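Local coordinates for protein phospholyase (Arthrobacter aurescens, PDB 5G4I) that catalyses a pyridoxal-phosphate-dependent phospholyase reaction, releasing phosphate from ethanolamine phosphate, on the scaffold of a class III transaminase, at residues N150-S153 and L154-T158; L299-F302 and G303-N306; Q331-L334 and M335-A338. All blocks are in the same frame, centred on the assembly; numbering follows the deposited sequence. Where two conformers were deposited one is given.

Contact 1: residues N150-S153 and L154-T158; sequences NTTS and LAEIT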
ATOM      1  N   ASN A 150      -6.701  -5.932   3.968  1.00  9.34           N
ATOM      2  CA  ASN A 150      -6.184  -7.233   3.526  1.00  9.43           C
ATOM      3  C   ASN A 150      -4.795  -7.661   4.052  1.00 11.82           C
ATOM      4  O   ASN A 150      -4.170  -8.617   3.514  1.00 11.17           O
ATOM      5  CB  ASN A 150      -6.226  -7.221   2.000  1.00  9.44           C
ATOM      6  CG  ASN A 150      -5.337  -6.160   1.432  1.00 10.36           C
ATOM      7  OD1 ASN A 150      -4.322  -5.769   2.023  1.00 11.84           O
ATOM      8  ND2 ASN A 150      -5.700  -5.592   0.260  1.00 11.88           N
ATOM      9  N   THR A 151      -4.254  -6.957   5.046  1.00  9.48           N
ATOM     10  CA  THR A 151      -2.995  -7.311   5.745  1.00  9.17           C
ATOM     11  C   THR A 151      -3.252  -8.518   6.691  1.00  9.11           C
ATOM     12  O   THR A 151      -4.423  -8.890   6.980  1.00 10.19           O
ATOM     13  CB  THR A 151      -2.380  -6.151   6.523  1.00 10.51           C
ATOM     14  OG1 THR A 151      -3.344  -5.825   7.543  1.00 10.54           O
ATOM     15  CG2 THR A 151      -2.079  -4.951   5.601  1.00 11.11           C
ATOM     16  N   THR A 152      -2.184  -9.064   7.312  1.00 10.50           N
ATOM     17  CA  THR A 152      -2.322 -10.081   8.394  1.00 10.58           C
ATOM     18  C   THR A 152      -3.085  -9.523   9.604  1.00 10.12           C
ATOM     19  O   THR A 152      -4.065 -10.135  10.070  1.00 10.14           O
ATOM     20  CB  THR A 152      -0.944 -10.591   8.834  1.00 11.07           C
ATOM     21  OG1 THR A 152      -0.344 -11.271   7.715  1.00 11.56           O
ATOM     22  CG2 THR A 152      -1.121 -11.567   9.988  1.00 12.01           C
ATOM     23  N   SER A 153      -2.718  -8.339  10.086  1.00  9.62           N
ATOM     24  CA  SER A 153      -3.433  -7.815  11.287  1.00 10.25           C
ATOM     25  C   SER A 153      -4.908  -7.537  11.041  1.00 10.06           C
ATOM     26  O   SER A 153      -5.772  -7.677  11.942  1.00 11.30           O
ATOM     27  CB  SER A 153      -2.716  -6.626  11.986  1.00 11.07           C
ATOM     28  OG  SER A 153      -3.015  -5.363  11.367  1.00 13.64           O
ATOM     29  N   LEU A 154      -5.232  -7.134   9.808  1.00  9.10           N
ATOM     30  CA  LEU A 154      -6.625  -6.919   9.411  1.00  9.47           C
ATOM     31  C   LEU A 154      -7.404  -8.235   9.149  1.00  9.01           C
ATOM     32  O   LEU A 154      -8.582  -8.360   9.471  1.00  9.37           O
ATOM     33  CB  LEU A 154      -6.680  -5.936   8.246  1.00  9.26           C
ATOM     34  CG  LEU A 154      -6.224  -4.499   8.582  1.00  8.96           C
ATOM     35  CD1 LEU A 154      -5.999  -3.662   7.289  1.00  9.61           C
ATOM     36  CD2 LEU A 154      -7.140  -3.747   9.514  1.00 10.93           C
ATOM     37  N   ALA A 155      -6.744  -9.228   8.545  1.00  9.30           N
ATOM     38  CA  ALA A 155      -7.375 -10.517   8.393  1.00  9.96           C
ATOM     39  C   ALA A 155      -7.809 -11.139   9.702  1.00  8.90           C
ATOM     40  O   ALA A 155      -8.914 -11.688   9.756  1.00 10.10           O
ATOM     41  CB  ALA A 155      -6.399 -11.473   7.679  1.00 10.80           C
ATOM     42  N   GLU A 156      -6.986 -10.951  10.739  1.00  9.44           N
ATOM     43  CA  GLU A 156      -7.315 -11.488  12.070  1.00 10.74           C
ATOM     44  C   GLU A 156      -8.556 -10.876  12.698  1.00 12.91           C
ATOM     45  O   GLU A 156      -9.056 -11.444  13.722  1.00 11.34           O
ATOM     46  CB  GLU A 156      -6.096 -11.349  13.007  1.00 12.08           C
ATOM     47  CG  GLU A 156      -4.891 -12.237  12.600  1.00 14.93           C
ATOM     48  CD  GLU A 156      -3.641 -11.988  13.421  1.00 21.03           C
ATOM     49  OE1 GLU A 156      -3.595 -11.035  14.216  1.00 28.36           O
ATOM     50  OE2 GLU A 156      -2.610 -12.640  13.164  1.00 18.67           O
ATOM     51  N   ILE A 157      -9.016  -9.702  12.207  1.00  9.81           N
ATOM     52  CA  ILE A 157     -10.211  -9.046  12.792  1.00  9.83           C
ATOM     53  C   ILE A 157     -11.402  -9.112  11.846  1.00  9.65           C
ATOM     54  O   ILE A 157     -12.466  -8.593  12.151  1.00 11.25           O
ATOM     55  CB  ILE A 157      -9.905  -7.582  13.226  1.00 10.83           C
ATOM     56  CG1 ILE A 157      -9.878  -6.606  12.024  1.00 10.32           C
ATOM     57  CG2 ILE A 157      -8.656  -7.492  14.052  1.00 11.15           C
ATOM     58  CD1 ILE A 157      -9.624  -5.148  12.358  1.00 10.68           C
ATOM     59  N   THR A 158     -11.245  -9.717  10.625  1.00  9.73           N
ATOM     60  CA  THR A 158     -12.259  -9.702   9.575  1.00 10.30           C
ATOM     61  C   THR A 158     -13.449 -10.644   9.854  1.00 11.66           C
ATOM     62  O   THR A 158     -13.240 -11.841  10.097  1.00 12.84           O
ATOM     63  CB  THR A 158     -11.629 -10.053   8.213  1.00 11.13           C
ATOM     64  OG1 THR A 158     -10.647  -9.041   7.852  1.00 10.66           O
ATOM     65  CG2 THR A 158     -12.627 -10.134   7.116  1.00 11.52           C
TER

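Contact 2: residues L299-F302 and G303-N306; sequences LDEF and GRHN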
ATOM      1  N   LEU A 299       0.684  11.751  16.716  1.00 11.61           N
ATOM      2  CA  LEU A 299       1.743  11.723  15.670  1.00 12.22           C
ATOM      3  C   LEU A 299       3.154  11.889  16.282  1.00 12.18           C
ATOM      4  O   LEU A 299       4.097  11.226  15.902  1.00 12.64           O
ATOM      5  CB  LEU A 299       1.428  12.745  14.544  1.00 14.41           C
ATOM      6  CG  LEU A 299       2.538  12.810  13.437  1.00 14.88           C
ATOM      7  CD1 LEU A 299       1.966  12.919  12.042  1.00 17.27           C
ATOM      8  CD2 LEU A 299       3.558  13.939  13.723  1.00 17.94           C
ATOM      9  N   ASP A 300       3.316  12.861  17.202  1.00 12.05           N
ATOM     10  CA  ASP A 300       4.623  13.121  17.770  0.50 12.79           C
ATOM     11  C   ASP A 300       5.155  11.886  18.573  1.00 12.39           C
ATOM     12  O   ASP A 300       6.307  11.514  18.437  1.00 13.04           O
ATOM     13  CB  ASP A 300       4.515  14.325  18.751  0.50 13.78           C
ATOM     14  CG  ASP A 300       5.883  14.696  19.419  0.50 15.13           C
ATOM     15  OD1 ASP A 300       6.732  15.119  18.706  0.50 17.18           O
ATOM     16  OD2 ASP A 300       6.063  14.562  20.667  0.50 17.43           O
ATOM     17  N   GLU A 301       4.297  11.235  19.363  1.00 12.48           N
ATOM     18  CA  GLU A 301       4.663  10.078  20.137  1.00 12.46           C
ATOM     19  C   GLU A 301       5.182   8.942  19.239  1.00 12.89           C
ATOM     20  O   GLU A 301       6.193   8.296  19.472  1.00 13.26           O
ATOM     21  CB  GLU A 301       3.500   9.615  21.027  1.00 13.26           C
ATOM     22  CG  GLU A 301       3.760   8.313  21.742  1.00 15.99           C
ATOM     23  CD  GLU A 301       2.563   7.818  22.509  1.00 18.12           C
ATOM     24  OE1 GLU A 301       1.427   7.969  22.091  1.00 18.00           O
ATOM     25  OE2 GLU A 301       2.765   7.305  23.604  1.00 26.64           O
ATOM     26  N   PHE A 302       4.375   8.688  18.166  1.00 11.40           N
ATOM     27  CA  PHE A 302       4.744   7.549  17.295  1.00 12.16           C
ATOM     28  C   PHE A 302       6.077   7.819  16.580  1.00 12.26           C
ATOM     29  O   PHE A 302       6.914   6.882  16.446  1.00 12.40           O
ATOM     30  CB  PHE A 302       3.616   7.276  16.228  1.00 10.94           C
ATOM     31  CG  PHE A 302       3.786   6.004  15.416  1.00 11.28           C
ATOM     32  CD1 PHE A 302       3.497   4.747  15.953  1.00 10.84           C
ATOM     33  CD2 PHE A 302       4.220   6.079  14.040  1.00 11.02           C
ATOM     34  CE1 PHE A 302       3.627   3.614  15.150  1.00 11.63           C
ATOM     35  CE2 PHE A 302       4.361   4.922  13.305  1.00 12.79           C
ATOM     36  CZ  PHE A 302       4.083   3.733  13.831  1.00 12.68           C
ATOM     37  N   GLY A 303       6.293   9.043  16.122  1.00 13.04           N
ATOM     38  CA  GLY A 303       7.611   9.379  15.471  1.00 13.15           C
ATOM     39  C   GLY A 303       8.812   9.407  16.397  1.00 13.31           C
ATOM     40  O   GLY A 303       9.908   9.063  15.981  1.00 16.59           O
ATOM     41  N   ARG A 304       8.575   9.683  17.662  1.00 13.12           N
ATOM     42  CA  ARG A 304       9.694   9.592  18.646  1.00 15.43           C
ATOM     43  C   ARG A 304      10.079   8.127  18.874  1.00 15.82           C
ATOM     44  O   ARG A 304      11.242   7.879  19.256  1.00 17.64           O
ATOM     45  CB  ARG A 304       9.323  10.212  20.015  1.00 16.80           C
ATOM     46  CG  ARG A 304       9.239  11.729  20.030  1.00 20.70           C
ATOM     47  CD  ARG A 304       9.071  12.298  21.478  1.00 24.50           C
ATOM     48  NE  ARG A 304       8.143  11.577  22.362  1.00 31.76           N
ATOM     49  CZ  ARG A 304       6.852  11.885  22.566  1.00 34.84           C
ATOM     50  NH1 ARG A 304       6.293  12.912  21.940  1.00 35.45           N
ATOM     51  NH2 ARG A 304       6.101  11.161  23.406  1.00 35.96           N
ATOM     52  N   HIS A 305       9.151   7.190  18.760  1.00 14.50           N
ATOM     53  CA  HIS A 305       9.353   5.792  19.076  1.00 14.97           C
ATOM     54  C   HIS A 305       9.681   4.891  17.862  1.00 13.62           C
ATOM     55  O   HIS A 305      10.054   3.687  18.095  1.00 13.71           O
ATOM     56  CB  HIS A 305       8.069   5.231  19.741  1.00 17.95           C
ATOM     57  CG  HIS A 305       7.790   5.767  21.109  1.00 20.32           C
ATOM     58  ND1 HIS A 305       6.543   5.620  21.692  1.00 24.57           N
ATOM     59  CD2 HIS A 305       8.571   6.415  21.995  1.00 26.57           C
ATOM     60  CE1 HIS A 305       6.590   6.172  22.910  1.00 30.00           C
ATOM     61  NE2 HIS A 305       7.802   6.674  23.102  1.00 25.58           N
ATOM     62  N   ASN A 306       9.561   5.399  16.603  1.00 11.91           N
ATOM     63  CA  ASN A 306       9.784   4.563  15.425  1.00 11.76           C
ATOM     64  C   ASN A 306      10.335   5.385  14.296  1.00 12.40           C
ATOM     65  O   ASN A 306       9.870   6.511  14.055  1.00 13.74           O
ATOM     66  CB  ASN A 306       8.471   3.962  14.883  1.00 12.13           C
ATOM     67  CG  ASN A 306       7.667   3.167  15.950  1.00 11.96           C
ATOM     68  OD1 ASN A 306       7.719   1.925  16.061  1.00 10.73           O
ATOM     69  ND2 ASN A 306       6.827   3.909  16.676  1.00 12.56           N
TER

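Contact 3: residues Q331-L334 and M335-A338; sequences QEDL and MAKA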
ATOM      1  N   GLN A 331     -14.991  23.333  -6.315  1.00 12.63           N
ATOM      2  CA  GLN A 331     -15.462  24.249  -7.404  1.00 13.57           C
ATOM      3  C   GLN A 331     -16.809  23.896  -7.916  1.00 13.04           C
ATOM      4  O   GLN A 331     -17.642  24.795  -8.225  1.00 15.15           O
ATOM      5  CB  GLN A 331     -14.466  24.150  -8.568  1.00 17.32           C
ATOM      6  CG  GLN A 331     -13.156  24.900  -8.292  1.00 27.79           C
ATOM      7  CD  GLN A 331     -12.135  24.753  -9.446  1.00 37.13           C
ATOM      8  OE1 GLN A 331     -11.124  25.456  -9.466  1.00 50.37           O
ATOM      9  NE2 GLN A 331     -12.386  23.816 -10.395  1.00 41.09           N
ATOM     10  N   GLU A 332     -17.132  22.575  -8.001  1.00 11.34           N
ATOM     11  CA  GLU A 332     -18.398  22.097  -8.533  1.00 12.57           C
ATOM     12  C   GLU A 332     -19.483  21.867  -7.517  1.00 12.18           C
ATOM     13  O   GLU A 332     -20.596  21.395  -7.805  1.00 12.62           O
ATOM     14  CB  GLU A 332     -18.158  20.887  -9.445  1.00 15.58           C
ATOM     15  CG  GLU A 332     -17.219  21.110 -10.649  1.00 16.56           C
ATOM     16  CD  GLU A 332     -17.729  22.268 -11.588  1.00 23.19           C
ATOM     17  OE1 GLU A 332     -18.935  22.342 -11.789  1.00 22.87           O
ATOM     18  OE2 GLU A 332     -16.896  23.075 -11.971  1.00 29.94           O
ATOM     19  N   ASP A 333     -19.186  22.246  -6.222  1.00 11.10           N
ATOM     20  CA  ASP A 333     -20.169  22.186  -5.158  1.00 12.14           C
ATOM     21  C   ASP A 333     -20.762  20.787  -4.949  1.00 11.98           C
ATOM     22  O   ASP A 333     -21.946  20.611  -4.591  1.00 11.85           O
ATOM     23  CB  ASP A 333     -21.333  23.247  -5.423  1.00 12.40           C
ATOM     24  CG  ASP A 333     -21.982  23.702  -4.215  1.00 13.92           C
ATOM     25  OD1 ASP A 333     -21.526  23.573  -3.045  1.00 13.72           O
ATOM     26  OD2 ASP A 333     -23.024  24.369  -4.444  1.00 19.44           O
ATOM     27  N   LEU A 334     -19.924  19.744  -5.115  1.00 10.02           N
ATOM     28  CA  LEU A 334     -20.462  18.382  -5.149  1.00 11.26           C
ATOM     29  C   LEU A 334     -21.054  17.864  -3.851  1.00 11.18           C
ATOM     30  O   LEU A 334     -22.023  17.104  -3.868  1.00 11.66           O
ATOM     31  CB  LEU A 334     -19.423  17.369  -5.708  1.00 11.17           C
ATOM     32  CG  LEU A 334     -18.818  17.614  -7.063  1.00 12.55           C
ATOM     33  CD1 LEU A 334     -17.840  16.507  -7.439  1.00 11.26           C
ATOM     34  CD2 LEU A 334     -19.933  17.765  -8.129  1.00 12.24           C
ATOM     35  N   MET A 335     -20.467  18.234  -2.690  1.00 11.31           N
ATOM     36  CA  MET A 335     -20.992  17.771  -1.381  1.00 11.38           C
ATOM     37  C   MET A 335     -22.459  18.308  -1.172  1.00 12.14           C
ATOM     38  O   MET A 335     -23.380  17.532  -0.777  1.00 11.26           O
ATOM     39  CB  MET A 335     -20.045  18.098  -0.198  1.00 11.59           C
ATOM     40  CG  MET A 335     -20.595  17.634   1.102  1.00 11.03           C
ATOM     41  SD  MET A 335     -19.455  17.954   2.484  1.00 14.63           S
ATOM     42  CE  MET A 335     -20.477  18.478   3.747  1.00 21.24           C
ATOM     43  N   ALA A 336     -22.636  19.659  -1.355  1.00 11.06           N
ATOM     44  CA  ALA A 336     -23.969  20.215  -1.184  1.00 12.10           C
ATOM     45  C   ALA A 336     -24.983  19.623  -2.160  1.00 11.44           C
ATOM     46  O   ALA A 336     -26.161  19.360  -1.792  1.00 12.51           O
ATOM     47  CB  ALA A 336     -23.920  21.732  -1.268  1.00 11.62           C
ATOM     48  N   LYS A 337     -24.538  19.411  -3.412  1.00 11.77           N
ATOM     49  CA  LYS A 337     -25.427  18.819  -4.438  1.00 12.42           C
ATOM     50  C   LYS A 337     -25.824  17.413  -3.999  1.00 13.50           C
ATOM     51  O   LYS A 337     -26.980  16.989  -4.186  1.00 12.66           O
ATOM     52  CB  LYS A 337     -24.742  18.809  -5.806  1.00 13.59           C
ATOM     53  CG  LYS A 337     -24.629  20.186  -6.529  1.00 13.83           C
ATOM     54  CD  LYS A 337     -23.804  20.112  -7.792  1.00 17.50           C
ATOM     55  CE  LYS A 337     -23.772  21.481  -8.497  1.00 18.66           C
ATOM     56  NZ  LYS A 337     -22.743  21.422  -9.583  1.00 19.87           N
ATOM     57  N   ALA A 338     -24.881  16.611  -3.457  1.00 12.07           N
ATOM     58  CA  ALA A 338     -25.181  15.231  -3.004  1.00 12.60           C
ATOM     59  C   ALA A 338     -26.212  15.267  -1.822  1.00 11.89           C
ATOM     60  O   ALA A 338     -27.052  14.365  -1.685  1.00 12.62           O
ATOM     61  CB  ALA A 338     -23.880  14.516  -2.560  1.00 12.13           C
TER
HETATM   62  O   HOH W   1     -20.415  21.570  -1.537  1.00 13.86           O

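Contact 1: residues N150-S153 and L154-T158
T151 and L154 meet at the start of the short helix 152-155, the helical piece of the beta-alpha-beta unit that joins strand 140-143 to strand 171-174. T151 is the N-cap. Its hydroxyl stands between the backbone N and the carbonyl carbon (chi1 64°), a torsion that puts OG1 where L154 N can donate to it, at 3.2 Å. The leucine side chain passes the threonine at a slant, its CG only 3.3 Å from that same OG1, so the polar atom is covered on this side by a branched hydrocarbon. E125 of helix 120-135 takes hydrogen bonds with both T151 OG1 and S153 OG, and L128 of that helix packs against S153 and L154. The second subunit closes another side: its E125 and R132 bind T152 N and T152 OG1, while its F309 O holds N150 ND2 close to a bound pyridoxal phosphate. Backbone bonds then wind the turn, A155 N to T151 O at 2.8 Å and E156 N to T152 O at 3.1 Å. E156 crosses T152 obliquely, its extended chain bringing OE2 to 3.7 Å from the methyl T152 CG2, a van der Waals contact. I157 sets CG2 against S153 O at 3.6 Å and packs on V140 and V142 of strand 140-143. A type I beta turn runs from A155 to T158; just ahead of it L154 O accepts two bonds. I157 N and T158 OG1 approach L154 O from opposite faces of its plane, the hydroxyl at 2.7 Å and 41° out of that plane.

Contact 2: residues L299-F302 and G303-N306
The last turn of helix 296-305 joins F302 to N306, the first residue beyond it to leave helical backbone angles. N306 turns its amide back so that ND2 donates to F302 O at 3.0 Å in a nearly straight bond (175°), lying in the carbonyl plane on a lone pair. The same nitrogen sits 3.5 Å above one face of the F302 ring, offset toward its rim, with ring and amide planes 28° apart. F302 reaches this place with CG opposite the backbone N (chi1 -171°), against I130 and Q133 of helix 120-135; Q133 OE1 also bonds N306 ND2, and N306 OD1 meets H164 N of the second subunit. With an alanine here, the N306 amide would probably lose the ring face it lies on, and a gap would open beside I130. One residue before N306, H305 sets a face of its ring over E301 O, a turn back, and its CE1 touches E301 CG at 3.7 Å. R304 bends at chi3 to bring one guanidinium face over E301 CA, 3.5 Å from the plane. Its salt bridge to D300 is doubtful in detail, since D300 has two conformers and the separation is implausibly short. Such a fold-back is typical of a helix C-terminus whose following asparagine donates its side-chain N-H to a carbonyl oxygen of the final turn.

Contact 3: residues Q331-L334 and M335-A338
L334, K337 and D333 are the residues most covered here, and they meet partners three to five residues away. L334 gives its carbonyl to A338, whose N donates to L334 O at 2.9 Å, and the CB of A338 rests 3.4 Å from that same oxygen. The leucine side chain itself leaves the turn on another side, among V67, L417 and V418, so what it shares with the next residues is mainly backbone. K337 works differently. Its extended chain runs back over the turn it belongs to: CG passes 3.3 Å from D333 O, and NZ ends on E332 O at 2.8 Å, tilted 22° from the carbonyl plane. A main-chain oxygen of the connecting loop is thus held by a charged amine, while the E332 carboxylate stays beyond salt-bridge range of it. The loop is the tight link between helices 316-331 and 334-355, and D333 serves both. With a positive phi of 57° it closes the first helix in a Schellman motif, and it is also the N-cap position of the second. The D333 carbonyl takes the first helical bond, from K337 N at 3.1 Å. The side chain makes no direct capping bond; with CG roughly opposite the backbone N (chi1 -153°), its carboxylate reaches A336 through a water that donates to D333 OD1 at 2.7 Å and accepts from A336 N at 2.9 Å. D333 OD1 also hydrogen-bonds a bound B3P molecule, probably from the crystallisation liquor.

All three contacts are helix ends, but they stand at very different distances from the cofactor. Contact 1 is beside it, with the N150 side chain about 4 Å from a bound pyridoxal phosphate. The F302 side chain of contact 2 is about 13 Å from a bound pyridoxal phosphate. Contact 3 lies away from the cofactor site. Contacts 1 and 2, their centres about 24 Å apart in the chain, both touch the second subunit. E165, which A155 packs on within its own chain, is met in the other chain by N306, so E165 of one subunit lies between its own contact 1 and contact 2 of the other. Contact 3, its centre about 35 Å from that of contact 1 across the chain's centre, has no such neighbour.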